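Local coordinates for succinoglycan biosynthesis protein (Bacillus cereus ATCC 14579, PDB 3B55) that probably acts as an erythromycin esterase-like hydrolase, despite its succinoglycan biosynthesis name, and binds a calcium ion, at residues Y37-L46 / K389-E400. The protein carries 1 engineered substitution. Numbering follows the deposited sequence.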
ATOM      1  N   TYR A  37     -26.860  23.376   1.756  1.00 32.11           N
ATOM      2  CA  TYR A  37     -26.543  22.916   0.405  1.00 31.25           C
ATOM      3  C   TYR A  37     -27.379  21.740  -0.076  1.00 29.90           C
ATOM      4  O   TYR A  37     -27.871  20.933   0.714  1.00 30.17           O
ATOM      5  CB  TYR A  37     -25.046  22.590   0.262  1.00 32.66           C
ATOM      6  CG  TYR A  37     -24.506  21.524   1.190  1.00 34.59           C
ATOM      7  CD1 TYR A  37     -23.590  21.850   2.191  1.00 32.63           C
ATOM      8  CD2 TYR A  37     -24.880  20.185   1.049  1.00 27.01           C
ATOM      9  CE1 TYR A  37     -23.058  20.871   3.031  1.00 33.33           C
ATOM     10  CE2 TYR A  37     -24.344  19.196   1.876  1.00 31.10           C
ATOM     11  CZ  TYR A  37     -23.434  19.548   2.865  1.00 32.33           C
ATOM     12  OH  TYR A  37     -22.900  18.574   3.679  1.00 31.93           O
ATOM     13  N   ASN A  38     -27.511  21.666  -1.396  1.00 29.63           N
ATOM     14  CA  ASN A  38     -28.290  20.651  -2.101  1.00 29.61           C
ATOM     15  C   ASN A  38     -27.362  19.663  -2.808  1.00 28.00           C
ATOM     16  O   ASN A  38     -26.753  20.001  -3.828  1.00 23.53           O
ATOM     17  CB  ASN A  38     -29.184  21.350  -3.131  1.00 29.04           C
ATOM     18  CG  ASN A  38     -30.103  20.400  -3.852  1.00 29.95           C
ATOM     19  OD1 ASN A  38     -30.075  19.190  -3.621  1.00 35.87           O
ATOM     20  ND2 ASN A  38     -30.934  20.941  -4.736  1.00 34.53           N
ATOM     21  N   THR A  39     -27.279  18.444  -2.275  1.00 26.28           N
ATOM     22  CA  THR A  39     -26.415  17.401  -2.832  1.00 29.10           C
ATOM     23  C   THR A  39     -26.695  17.034  -4.292  1.00 29.02           C
ATOM     24  O   THR A  39     -25.860  16.403  -4.935  1.00 29.40           O
ATOM     25  CB  THR A  39     -26.484  16.099  -1.993  1.00 27.73           C
ATOM     26  OG1 THR A  39     -27.836  15.626  -1.958  1.00 29.99           O
ATOM     27  CG2 THR A  39     -25.988  16.343  -0.574  1.00 21.49           C
ATOM     28  N   ASN A  40     -27.867  17.391  -4.811  1.00 27.71           N
ATOM     29  CA  ASN A  40     -28.162  17.087  -6.203  1.00 28.10           C
ATOM     30  C   ASN A  40     -27.407  18.087  -7.067  1.00 28.36           C
ATOM     31  O   ASN A  40     -27.017  17.775  -8.191  1.00 26.21           O
ATOM     32  CB  ASN A  40     -29.665  17.172  -6.475  1.00 29.87           C
ATOM     33  CG  ASN A  40     -30.446  16.069  -5.782  1.00 33.70           C
ATOM     34  OD1 ASN A  40     -30.175  14.884  -5.978  1.00 32.38           O
ATOM     35  ND2 ASN A  40     -31.421  16.456  -4.962  1.00 28.94           N
ATOM     36  N   GLN A  41     -27.194  19.287  -6.526  1.00 26.77           N
ATOM     37  CA  GLN A  41     -26.463  20.337  -7.234  1.00 28.21           C
ATOM     38  C   GLN A  41     -24.968  20.048  -7.158  1.00 27.63           C
ATOM     39  O   GLN A  41     -24.209  20.335  -8.086  1.00 26.76           O
ATOM     40  CB  GLN A  41     -26.752  21.710  -6.617  1.00 29.53           C
ATOM     41  CG  GLN A  41     -28.183  22.165  -6.820  1.00 40.51           C
ATOM     42  CD  GLN A  41     -28.559  22.244  -8.293  1.00 47.70           C
ATOM     43  OE1 GLN A  41     -28.143  23.158  -9.004  1.00 48.76           O
ATOM     44  NE2 GLN A  41     -29.340  21.273  -8.758  1.00 45.02           N
ATOM     45  N   ILE A  42     -24.551  19.476  -6.036  1.00 27.09           N
ATOM     46  CA  ILE A  42     -23.150  19.134  -5.841  1.00 25.35           C
ATOM     47  C   ILE A  42     -22.745  18.117  -6.907  1.00 24.26           C
ATOM     48  O   ILE A  42     -21.682  18.235  -7.514  1.00 19.14           O
ATOM     49  CB  ILE A  42     -22.922  18.526  -4.439  1.00 24.43           C
ATOM     50  CG1 ILE A  42     -23.108  19.609  -3.370  1.00 24.66           C
ATOM     51  CG2 ILE A  42     -21.539  17.903  -4.355  1.00 24.04           C
ATOM     52  CD1 ILE A  42     -23.126  19.078  -1.946  1.00 23.29           C
ATOM     53  N   ALA A  43     -23.610  17.128  -7.132  1.00 25.43           N
ATOM     54  CA  ALA A  43     -23.356  16.077  -8.114  1.00 26.61           C
ATOM     55  C   ALA A  43     -23.257  16.631  -9.533  1.00 29.64           C
ATOM     56  O   ALA A  43     -22.691  15.988 -10.418  1.00 28.64           O
ATOM     57  CB  ALA A  43     -24.447  15.023  -8.043  1.00 23.90           C
ATOM     58  N   LYS A  44     -23.817  17.819  -9.747  1.00 29.61           N
ATOM     59  CA  LYS A  44     -23.775  18.450 -11.057  1.00 31.62           C
ATOM     60  C   LYS A  44     -22.485  19.244 -11.203  1.00 27.88           C
ATOM     61  O   LYS A  44     -21.962  19.393 -12.306  1.00 32.07           O
ATOM     62  CB  LYS A  44     -24.990  19.364 -11.250  1.00 34.09           C
ATOM     63  CG  LYS A  44     -26.308  18.611 -11.422  1.00 39.19           C
ATOM     64  CD  LYS A  44     -26.945  18.943 -12.765  1.00 50.37           C
ATOM     65  CE  LYS A  44     -28.022  17.930 -13.171  1.00 57.77           C
ATOM     66  NZ  LYS A  44     -29.417  18.339 -12.833  1.00 57.43           N
ATOM     67  N   TRP A  45     -21.977  19.753 -10.085  1.00 28.53           N
ATOM     68  CA  TRP A  45     -20.730  20.515 -10.082  1.00 24.63           C
ATOM     69  C   TRP A  45     -19.597  19.515 -10.321  1.00 22.89           C
ATOM     70  O   TRP A  45     -18.621  19.813 -11.011  1.00 23.71           O
ATOM     71  CB  TRP A  45     -20.545  21.197  -8.725  1.00 24.07           C
ATOM     72  CG  TRP A  45     -19.319  22.056  -8.600  1.00 24.33           C
ATOM     73  CD1 TRP A  45     -19.264  23.422  -8.667  1.00 27.19           C
ATOM     74  CD2 TRP A  45     -17.976  21.612  -8.359  1.00 21.94           C
ATOM     75  NE1 TRP A  45     -17.971  23.856  -8.474  1.00 26.04           N
ATOM     76  CE2 TRP A  45     -17.161  22.766  -8.281  1.00 20.31           C
ATOM     77  CE3 TRP A  45     -17.382  20.353  -8.195  1.00 27.68           C
ATOM     78  CZ2 TRP A  45     -15.783  22.698  -8.050  1.00 21.75           C
ATOM     79  CZ3 TRP A  45     -16.007  20.283  -7.964  1.00 23.44           C
ATOM     80  CH2 TRP A  45     -15.225  21.451  -7.892  1.00 27.54           C
ATOM     81  N   LEU A  46     -19.744  18.326  -9.742  1.00 21.34           N
ATOM     82  CA  LEU A  46     -18.758  17.258  -9.886  1.00 21.25           C
ATOM     83  C   LEU A  46     -18.661  16.817 -11.339  1.00 22.03           C
ATOM     84  O   LEU A  46     -17.575  16.516 -11.835  1.00 21.12           O
ATOM     85  CB  LEU A  46     -19.149  16.053  -9.031  1.00 19.84           C
ATOM     86  CG  LEU A  46     -19.173  16.237  -7.516  1.00 16.62           C
ATOM     87  CD1 LEU A  46     -19.802  15.018  -6.870  1.00 19.99           C
ATOM     88  CD2 LEU A  46     -17.764  16.458  -7.001  1.00 16.85           C
ATOM     89  N   LYS A 389      -9.333  21.475  -5.736  1.00 22.18           N
ATOM     90  CA  LYS A 389      -9.812  22.593  -6.544  1.00 24.95           C
ATOM     91  C   LYS A 389     -11.306  22.893  -6.394  1.00 25.51           C
ATOM     92  O   LYS A 389     -11.826  23.776  -7.063  1.00 29.45           O
ATOM     93  CB  LYS A 389      -9.500  22.335  -8.020  1.00 25.73           C
ATOM     94  CG  LYS A 389      -8.018  22.279  -8.361  1.00 25.21           C
ATOM     95  CD  LYS A 389      -7.350  23.649  -8.275  1.00 33.47           C
ATOM     96  CE  LYS A 389      -5.993  23.636  -8.971  1.00 37.22           C
ATOM     97  NZ  LYS A 389      -5.382  24.991  -9.059  1.00 49.67           N
ATOM     98  N   ALA A 390     -11.994  22.170  -5.516  1.00 29.15           N
ATOM     99  CA  ALA A 390     -13.430  22.381  -5.313  1.00 28.66           C
ATOM    100  C   ALA A 390     -13.783  23.785  -4.803  1.00 28.83           C
ATOM    101  O   ALA A 390     -13.036  24.375  -4.026  1.00 28.28           O
ATOM    102  CB  ALA A 390     -13.971  21.335  -4.361  1.00 24.30           C
ATOM    103  N   ASN A 391     -14.926  24.310  -5.248  1.00 31.84           N
ATOM    104  CA  ASN A 391     -15.399  25.637  -4.835  1.00 35.96           C
ATOM    105  C   ASN A 391     -16.830  25.528  -4.312  1.00 36.26           C
ATOM    106  O   ASN A 391     -17.449  24.465  -4.368  1.00 38.79           O
ATOM    107  CB  ASN A 391     -15.425  26.628  -6.012  1.00 35.01           C
ATOM    108  CG  ASN A 391     -14.101  26.714  -6.752  1.00 42.74           C
ATOM    109  OD1 ASN A 391     -13.047  26.930  -6.152  1.00 49.42           O
ATOM    110  ND2 ASN A 391     -14.152  26.550  -8.068  1.00 47.22           N
ATOM    111  N   GLY A 392     -17.346  26.643  -3.803  1.00 36.85           N
ATOM    112  CA  GLY A 392     -18.707  26.688  -3.292  1.00 34.44           C
ATOM    113  C   GLY A 392     -19.085  25.654  -2.252  1.00 34.51           C
ATOM    114  O   GLY A 392     -18.256  25.223  -1.450  1.00 36.24           O
ATOM    115  N   VAL A 393     -20.355  25.263  -2.275  1.00 30.67           N
ATOM    116  CA  VAL A 393     -20.890  24.289  -1.335  1.00 28.34           C
ATOM    117  C   VAL A 393     -20.191  22.936  -1.445  1.00 27.32           C
ATOM    118  O   VAL A 393     -20.072  22.210  -0.462  1.00 24.42           O
ATOM    119  CB  VAL A 393     -22.409  24.097  -1.547  1.00 27.59           C
ATOM    120  CG1 VAL A 393     -23.139  25.407  -1.253  1.00 25.75           C
ATOM    121  CG2 VAL A 393     -22.681  23.659  -2.976  1.00 23.49           C
ATOM    122  N   THR A 394     -19.724  22.603  -2.643  1.00 25.95           N
ATOM    123  CA  THR A 394     -19.042  21.334  -2.862  1.00 25.68           C
ATOM    124  C   THR A 394     -17.782  21.272  -2.021  1.00 23.25           C
ATOM    125  O   THR A 394     -17.418  20.222  -1.500  1.00 23.00           O
ATOM    126  CB  THR A 394     -18.649  21.149  -4.336  1.00 25.57           C
ATOM    127  OG1 THR A 394     -19.820  21.231  -5.153  1.00 28.15           O
ATOM    128  CG2 THR A 394     -17.999  19.793  -4.541  1.00 26.55           C
ATOM    129  N   LYS A 395     -17.112  22.411  -1.903  1.00 23.50           N
ATOM    130  CA  LYS A 395     -15.896  22.500  -1.120  1.00 21.96           C
ATOM    131  C   LYS A 395     -16.210  22.241   0.348  1.00 20.98           C
ATOM    132  O   LYS A 395     -15.510  21.487   1.019  1.00 20.70           O
ATOM    133  CB  LYS A 395     -15.278  23.886  -1.292  1.00 24.69           C
ATOM    134  CG  LYS A 395     -13.977  24.100  -0.546  1.00 32.33           C
ATOM    135  CD  LYS A 395     -13.382  25.455  -0.899  1.00 36.25           C
ATOM    136  CE  LYS A 395     -12.065  25.700  -0.177  1.00 44.09           C
ATOM    137  NZ  LYS A 395     -11.379  26.923  -0.683  1.00 46.79           N
ATOM    138  N   THR A 396     -17.275  22.869   0.832  1.00 21.61           N
ATOM    139  CA  THR A 396     -17.709  22.731   2.224  1.00 20.36           C
ATOM    140  C   THR A 396     -18.150  21.303   2.512  1.00 15.90           C
ATOM    141  O   THR A 396     -17.810  20.729   3.538  1.00 16.92           O
ATOM    142  CB  THR A 396     -18.899  23.667   2.523  1.00 23.74           C
ATOM    143  OG1 THR A 396     -18.542  25.017   2.194  1.00 22.58           O
ATOM    144  CG2 THR A 396     -19.287  23.586   3.997  1.00 22.02           C
ATOM    145  N   TRP A 397     -18.928  20.748   1.594  1.00 15.51           N
ATOM    146  CA  TRP A 397     -19.437  19.386   1.712  1.00 16.32           C
ATOM    147  C   TRP A 397     -18.286  18.370   1.754  1.00 17.67           C
ATOM    148  O   TRP A 397     -18.353  17.384   2.483  1.00 18.67           O
ATOM    149  CB  TRP A 397     -20.365  19.113   0.528  1.00 14.49           C
ATOM    150  CG  TRP A 397     -20.696  17.681   0.291  1.00 11.78           C
ATOM    151  CD1 TRP A 397     -21.595  16.915   0.978  1.00  7.85           C
ATOM    152  CD2 TRP A 397     -20.154  16.847  -0.734  1.00  8.60           C
ATOM    153  NE1 TRP A 397     -21.648  15.655   0.440  1.00  9.83           N
ATOM    154  CE2 TRP A 397     -20.767  15.582  -0.610  1.00 10.12           C
ATOM    155  CE3 TRP A 397     -19.196  17.039  -1.739  1.00 12.50           C
ATOM    156  CZ2 TRP A 397     -20.469  14.518  -1.466  1.00 14.74           C
ATOM    157  CZ3 TRP A 397     -18.895  15.982  -2.591  1.00 13.33           C
ATOM    158  CH2 TRP A 397     -19.527  14.732  -2.443  1.00 16.30           C
ATOM    159  N   LEU A 398     -17.233  18.622   0.977  1.00 16.16           N
ATOM    160  CA  LEU A 398     -16.080  17.732   0.944  1.00 14.26           C
ATOM    161  C   LEU A 398     -15.284  17.774   2.250  1.00 17.23           C
ATOM    162  O   LEU A 398     -14.506  16.859   2.544  1.00 17.13           O
ATOM    163  CB  LEU A 398     -15.146  18.088  -0.219  1.00 13.24           C
ATOM    164  CG  LEU A 398     -15.527  17.633  -1.628  1.00 20.03           C
ATOM    165  CD1 LEU A 398     -14.517  18.169  -2.629  1.00 19.96           C
ATOM    166  CD2 LEU A 398     -15.570  16.112  -1.683  1.00 19.25           C
ATOM    167  N   ASN A 399     -15.467  18.833   3.032  1.00 19.25           N
ATOM    168  CA  ASN A 399     -14.747  18.954   4.296  1.00 22.06           C
ATOM    169  C   ASN A 399     -15.567  18.556   5.509  1.00 21.25           C
ATOM    170  O   ASN A 399     -15.173  18.797   6.646  1.00 23.68           O
ATOM    171  CB  ASN A 399     -14.202  20.375   4.472  1.00 24.97           C
ATOM    172  CG  ASN A 399     -12.843  20.556   3.824  1.00 34.24           C
ATOM    173  OD1 ASN A 399     -12.722  20.596   2.594  1.00 39.94           O
ATOM    174  ND2 ASN A 399     -11.805  20.652   4.653  1.00 31.33           N
ATOM    175  N   GLU A 400     -16.713  17.943   5.258  1.00 21.26           N
ATOM    176  CA  GLU A 400     -17.577  17.484   6.326  1.00 20.47           C
ATOM    177  C   GLU A 400     -17.561  15.964   6.327  1.00 20.15           C
ATOM    178  O   GLU A 400     -17.265  15.344   5.307  1.00 20.54           O
ATOM    179  CB  GLU A 400     -18.999  17.987   6.105  1.00 20.03           C
ATOM    180  CG  GLU A 400     -19.189  19.462   6.384  1.00 27.29           C
ATOM    181  CD  GLU A 400     -20.529  19.962   5.898  1.00 33.88           C
ATOM    182  OE1 GLU A 400     -21.343  19.126   5.450  1.00 24.75           O
ATOM    183  OE2 GLU A 400     -20.771  21.187   5.968  1.00 37.90           O
TER
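Ile42 and Thr394 bring the two backbones closest, CA to CA 5.5 Å, where helices 39-46 and 392-398 cross at -104° with their axes 9.3 Å apart. These two beta-branched side chains fill the crossing, running by one another and pointing contrary ways, with Ile42 CG2 against Thr394 OG1. Ile42 lies over one face of the Trp397 indole: its CG2 stands 3.9 Å from the centroid of the six-membered ring, while Ile42 CD1 reaches Trp397 CG. Trp397 in turn bridges to Tyr37, the edge of its five-membered ring directed at the phenol face in an offset edge-to-face pair (planes at 79°), with Trp397 CB over the Tyr37 ring.

Beyond this pair, the Tyr37 hydroxyl donates to Glu400 OE1; the modelled OH to OE1 distance, 2.4 Å, is very short, so its exact length is doubtful. An amphipathic tyrosine suits this partly exposed position, with ring carbons against indole and hydroxyl at the carboxylate, and OE1 also has a weak bond with His402. Val393 adds its CB against Tyr37 CB at 3.5 Å.

Toward the other end, Trp45 CG points anti to its backbone N (chi1 -178°), which swings the indole across to Thr394 and Ala390. Thr394 OG1 lies over one face, its CG2 makes an off-centre CH-pi contact with the six-membered ring, and Trp45 CH2 comes within 3.3 Å of Ala390 CA, where a small residue permits the close approach. Helix 371-376 adds Ile374 to Leu46 and Trp397. The whole is a near-perpendicular helix-helix packing, joining the first modelled helix, 39-49, to the short helix after strand 382-386, beside the edge of the mixed sheet where strand 51-53 pairs with 382-386, far from the calcium site.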